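Local structure of endopolygalacturonase (Chondrostereum purpureum, 1KCC) at residues I199-T204 against K228-A233; D153-S158 against C167-Q172. The protein probably hydrolyses the internal alpha-1,4 linkages of polygalacturonic acid, as a secreted member of glycoside hydrolase family 28. One frame throughout, in Å; residues are numbered along the deposited sequence. Where two conformers were deposited one is given.

Interaction 1 of 2, residues I199-T204 against K228-A233. With GTR (beta-D-galactopyranuronic acid), chain B.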
# COMPACT_ATOMS: atom_id res chain seq x y z
N ILE A 199 -7.44 -1.48 3.38
CA ILE A 199 -8.28 -1.52 2.20
C ILE A 199 -9.04 -0.21 2.16
O ILE A 199 -9.70 0.16 3.17
CB ILE A 199 -9.24 -2.75 2.22
CG1 ILE A 199 -8.42 -4.03 2.14
CG2 ILE A 199 -10.29 -2.58 1.12
CD1 ILE A 199 -9.24 -5.28 2.43
N GLY A 200 -8.90 0.52 1.06
CA GLY A 200 -9.53 1.82 0.88
C GLY A 200 -8.56 2.99 1.15
O GLY A 200 -7.36 2.81 1.33
N SER A 201 -9.11 4.22 1.18
CA SER A 201 -10.56 4.46 1.24
C SER A 201 -11.22 4.06 -0.06
O SER A 201 -10.75 4.31 -1.21
CB SER A 201 -10.78 5.96 1.60
OG SER A 201 -10.70 6.77 0.50
N ILE A 202 -12.32 3.37 0.10
CA ILE A 202 -13.15 2.91 -1.02
C ILE A 202 -14.01 4.07 -1.51
O ILE A 202 -14.77 4.66 -0.71
CB ILE A 202 -14.00 1.71 -0.61
CG1 ILE A 202 -13.11 0.51 -0.17
CG2 ILE A 202 -14.98 1.31 -1.69
CD1 ILE A 202 -12.28 -0.11 -1.28
N ALA A 203 -13.87 4.36 -2.79
CA ALA A 203 -14.60 5.42 -3.45
C ALA A 203 -15.70 4.86 -4.32
O ALA A 203 -15.74 3.66 -4.64
CB ALA A 203 -13.59 6.22 -4.34
N THR A 204 -16.56 5.76 -4.80
CA THR A 204 -17.63 5.35 -5.70
C THR A 204 -17.10 4.57 -6.90
O THR A 204 -16.12 4.94 -7.54
CB THR A 204 -18.38 6.61 -6.16
OG1 THR A 204 -19.09 7.04 -4.98
CG2 THR A 204 -19.34 6.39 -7.32
N LYS A 228 -11.67 0.91 5.10
CA LYS A 228 -12.28 2.23 5.15
C LYS A 228 -13.01 2.50 3.87
O LYS A 228 -12.45 2.34 2.77
CB LYS A 228 -11.19 3.33 5.40
CG LYS A 228 -9.82 3.08 4.82
CD LYS A 228 -8.89 4.34 4.94
CE LYS A 228 -7.46 3.91 4.56
NZ LYS A 228 -6.57 5.10 4.41
N ALA A 229 -14.26 2.92 3.97
CA ALA A 229 -15.03 3.37 2.81
C ALA A 229 -15.50 4.78 3.06
O ALA A 229 -15.97 5.11 4.15
CB ALA A 229 -16.24 2.49 2.54
N GLN A 230 -15.38 5.61 2.01
CA GLN A 230 -15.94 6.93 2.09
C GLN A 230 -17.43 6.85 2.44
O GLN A 230 -18.19 6.10 1.81
CB GLN A 230 -15.79 7.64 0.71
CG GLN A 230 -14.30 7.83 0.45
CD GLN A 230 -13.86 8.20 -0.94
OE1 GLN A 230 -14.68 8.84 -1.59
NE2 GLN A 230 -12.66 7.96 -1.40
N ARG A 231 -17.82 7.68 3.41
CA ARG A 231 -19.27 7.74 3.77
C ARG A 231 -20.12 7.92 2.57
O ARG A 231 -21.23 7.38 2.52
CB ARG A 231 -19.44 8.89 4.77
CG ARG A 231 -20.90 9.03 5.21
CD ARG A 231 -21.09 10.20 6.15
NE ARG A 231 -20.55 9.97 7.46
CZ ARG A 231 -19.54 10.63 7.99
NH1 ARG A 231 -18.81 11.54 7.34
NH2 ARG A 231 -19.16 10.39 9.26
N THR A 232 -19.68 8.74 1.59
CA THR A 232 -20.52 9.08 0.45
C THR A 232 -20.46 8.09 -0.72
O THR A 232 -21.18 8.32 -1.70
CB THR A 232 -20.11 10.49 -0.07
OG1 THR A 232 -18.72 10.44 -0.39
CG2 THR A 232 -20.37 11.54 0.99
N ALA A 233 -19.59 7.08 -0.63
CA ALA A 233 -19.39 6.20 -1.81
C ALA A 233 -20.62 5.39 -2.14
O ALA A 233 -21.31 4.85 -1.24
CB ALA A 233 -18.24 5.23 -1.54
C1 GTR B . -4.13 11.25 7.45
C2 GTR B . -3.86 11.85 6.08
C3 GTR B . -4.94 11.53 5.18
C4 GTR B . -5.16 10.00 5.05
C5 GTR B . -5.34 9.49 6.49
C6 GTR B . -5.46 7.97 6.50
O1 GTR B . -3.09 11.53 8.34
O2 GTR B . -3.70 13.28 6.23
O3 GTR B . -4.62 12.08 3.83
O4 GTR B . -4.03 9.39 4.39
O5 GTR B . -4.23 9.84 7.33
O6A GTR B . -4.57 7.24 6.99
O6B GTR B . -6.50 7.54 6.02
O HOH W 1 -7.56 6.49 2.17
O HOH W 2 -16.26 8.47 -3.62

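Interaction 2 of 2, residues D153-S158 against C167-Q172. With NA (sodium ion), chain F.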
# COMPACT_ATOMS: atom_id res chain seq x y z
N ASP A 153 2.52 6.68 1.36
CA ASP A 153 2.05 5.30 1.25
C ASP A 153 3.13 4.41 0.63
O ASP A 153 3.78 4.78 -0.33
CB ASP A 153 0.84 5.23 0.30
CG ASP A 153 -0.36 6.06 0.65
OD1 ASP A 153 -0.21 7.06 1.37
OD2 ASP A 153 -1.47 5.73 0.17
N GLY A 154 3.24 3.17 1.14
CA GLY A 154 4.20 2.26 0.54
C GLY A 154 3.76 1.79 -0.84
O GLY A 154 4.43 2.02 -1.85
N PHE A 155 2.59 1.12 -0.86
CA PHE A 155 2.02 0.56 -2.06
C PHE A 155 0.55 0.97 -2.16
O PHE A 155 -0.20 0.70 -1.23
CB PHE A 155 2.05 -0.98 -2.05
CG PHE A 155 3.44 -1.53 -1.85
CD1 PHE A 155 4.27 -1.78 -2.96
CD2 PHE A 155 3.93 -1.83 -0.59
CE1 PHE A 155 5.55 -2.29 -2.75
CE2 PHE A 155 5.19 -2.32 -0.40
CZ PHE A 155 6.03 -2.56 -1.48
N ASP A 156 0.18 1.62 -3.26
CA ASP A 156 -1.22 1.92 -3.56
C ASP A 156 -1.64 1.03 -4.70
O ASP A 156 -1.03 1.09 -5.81
CB ASP A 156 -1.36 3.39 -3.94
CG ASP A 156 -1.10 4.32 -2.78
OD1 ASP A 156 -1.59 3.97 -1.65
OD2 ASP A 156 -0.53 5.39 -2.96
N VAL A 157 -2.64 0.18 -4.48
CA VAL A 157 -2.98 -0.86 -5.46
C VAL A 157 -4.39 -0.65 -6.01
O VAL A 157 -5.36 -0.68 -5.25
CB VAL A 157 -2.87 -2.28 -4.82
CG1 VAL A 157 -3.21 -3.33 -5.87
CG2 VAL A 157 -1.48 -2.51 -4.23
N SER A 158 -4.45 -0.50 -7.34
CA SER A 158 -5.72 -0.52 -8.06
C SER A 158 -5.46 -1.46 -9.23
O SER A 158 -4.99 -1.05 -10.32
CB SER A 158 -6.16 0.84 -8.56
OG SER A 158 -6.54 1.65 -7.42
N CYS A 167 8.27 -7.60 1.59
CA CYS A 167 8.65 -6.17 1.48
C CYS A 167 8.75 -5.55 2.86
O CYS A 167 8.30 -6.10 3.89
CB CYS A 167 7.61 -5.45 0.64
SG CYS A 167 7.57 -5.97 -1.10
N ILE A 168 9.37 -4.36 2.90
CA ILE A 168 9.61 -3.61 4.11
C ILE A 168 9.16 -2.17 3.82
O ILE A 168 9.63 -1.63 2.82
CB ILE A 168 11.08 -3.64 4.51
CG1 ILE A 168 11.51 -5.06 4.88
CG2 ILE A 168 11.36 -2.64 5.63
CD1 ILE A 168 12.98 -5.18 5.21
N VAL A 169 8.30 -1.62 4.66
CA VAL A 169 7.88 -0.22 4.49
C VAL A 169 8.05 0.53 5.82
O VAL A 169 7.54 0.10 6.85
CB VAL A 169 6.39 -0.14 4.09
CG1 VAL A 169 5.95 1.31 3.99
CG2 VAL A 169 6.15 -0.90 2.78
N LYS A 170 8.80 1.61 5.75
CA LYS A 170 9.01 2.54 6.88
C LYS A 170 8.51 3.89 6.41
O LYS A 170 9.12 4.50 5.52
CB LYS A 170 10.51 2.64 7.21
CG LYS A 170 11.11 1.28 7.59
CD LYS A 170 12.61 1.39 7.81
CE LYS A 170 13.22 0.06 8.26
NZ LYS A 170 14.76 0.18 8.13
N ASN A 171 7.38 4.34 6.94
CA ASN A 171 6.74 5.49 6.32
C ASN A 171 5.83 6.20 7.32
O ASN A 171 5.96 6.03 8.55
CB ASN A 171 6.00 5.12 5.03
CG ASN A 171 4.76 4.28 5.34
OD1 ASN A 171 4.61 3.79 6.48
ND2 ASN A 171 3.88 4.16 4.37
N GLN A 172 4.93 7.04 6.78
CA GLN A 172 4.04 7.92 7.58
C GLN A 172 2.61 7.81 7.16
O GLN A 172 1.79 8.63 7.58
CB GLN A 172 4.48 9.38 7.55
CG GLN A 172 5.90 9.64 8.10
CD GLN A 172 6.98 9.27 7.11
OE1 GLN A 172 6.90 9.55 5.89
NE2 GLN A 172 8.06 8.68 7.62
NA NA F . -4.28 3.16 -6.16

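Interaction 1 of 2, residues I199-T204 against K228-A233
Lys228, Gln230 and Ser201 account for nearly half of the surface buried between these parallel strand ends. The lysine chain runs alongside the 199-201 backbone, Lys228 CE 3.4 Å from Gly200 O. Beyond CG it is extended, which carries NZ to the galacturonate carboxylate: Lys228 NZ donates to O6B of the sugar at 2.9 Å. The ammonium also gives a hydrogen bond to a water held by Ser201 N and forms a salt bridge with Asp174, so three acceptors grip it; Arg226, another galacturonate-binding residue, is close. In one of the two conformers of Ser201, Gln230 NE2 donates to Ser201 OG at 3.0 Å, the oxygen 6° out of the amide plane. Gln230 OE1 accepts from a water that Thr204 N also holds, and the two partners would together hold the amide's rotation. Ser201 follows a cis peptide bond, and Ser201 CA makes a CA-H...O contact of 3.2 Å with Lys228 O. That carbonyl also accepts from Ile202 N, while Ile202 O receives Gln230 N at 2.9 Å. Strands 197-202 and 226-230 are adjacent in the 11-strand parallel sheet, between strands 176-179 and 254-259, and Ile199 and Ile202 pack inward on strands 207-221 and 237-244.

Interaction 2 of 2, residues D153-S158 against C167-Q172
Cys167 meets the far end of the Phe155 ring: Cys167 SG lies 3.8 Å from Phe155 CZ. Measured to the ring centroid the sulfur is 4.9 Å away and 58° off the normal, an oblique sulfur-aromatic contact. Cys167 CB supports the same corner of the ring, near CZ and CE2. Two residues on, Val169 supplies both methyls. Val169 CG2 presses on Phe155 CE2 at 3.6 Å, and Val169 CG1, anti to the backbone N (chi1 177°), rests 4.0 Å from Gly154 CA. Gly154 fits here because it lacks a side chain: a CB built on it would come within 2.9 Å of Val169 CG2. The ring itself reaches this pair because its CG stands beside the backbone N (chi1 -56°), which swings CE2 and CZ over to the second segment. Shortening Phe155 to an alanine is likely to open a gap beside Cys167 SG and Val169 CG2, which would lose the ring they pack on. Asn171 closes the contact with its amide. Asn171 ND2 stands 3.4 Å from Gly154 N, but both are donors; Asn171 ND2 donates instead to Thr152 O, just before Asp153, and to Asp174 O, just past Gln172, so the amide ties the two stretches of chain together. The two segments thus meet by packing alone. The centre of the contact lies about 4 Å from the centre of the chain and bridges two walls of a right-handed parallel beta-helix, the fold of family 28: strand 155-158, between strands 122-127 and 176-179, faces strand 162-170 across the interior, while Leu133 and Ile176 also touch Phe155 and Ile136 touches Cys167.

Along the chain both segments of interaction 2 precede those of interaction 1, and their centres lie 19 Å apart with nearest atoms about 7 Å from each other, so they do not touch. They share the 11-strand parallel sheet: strand 155-158 of interaction 2 is separated from the 197-202 and 226-230 pair of interaction 1 by strand 176-179 alone. Their geometry differs, since interaction 1 joins neighbouring strands within this sheet, whereas interaction 2 spans the interior to strand 162-170. Both border the galacturonate site: Lys228 binds the sugar directly, and the side chain of Asp153 is about 5 Å from the bound sugar, beside Asp173. The site therefore spreads over successive turns of the solenoid.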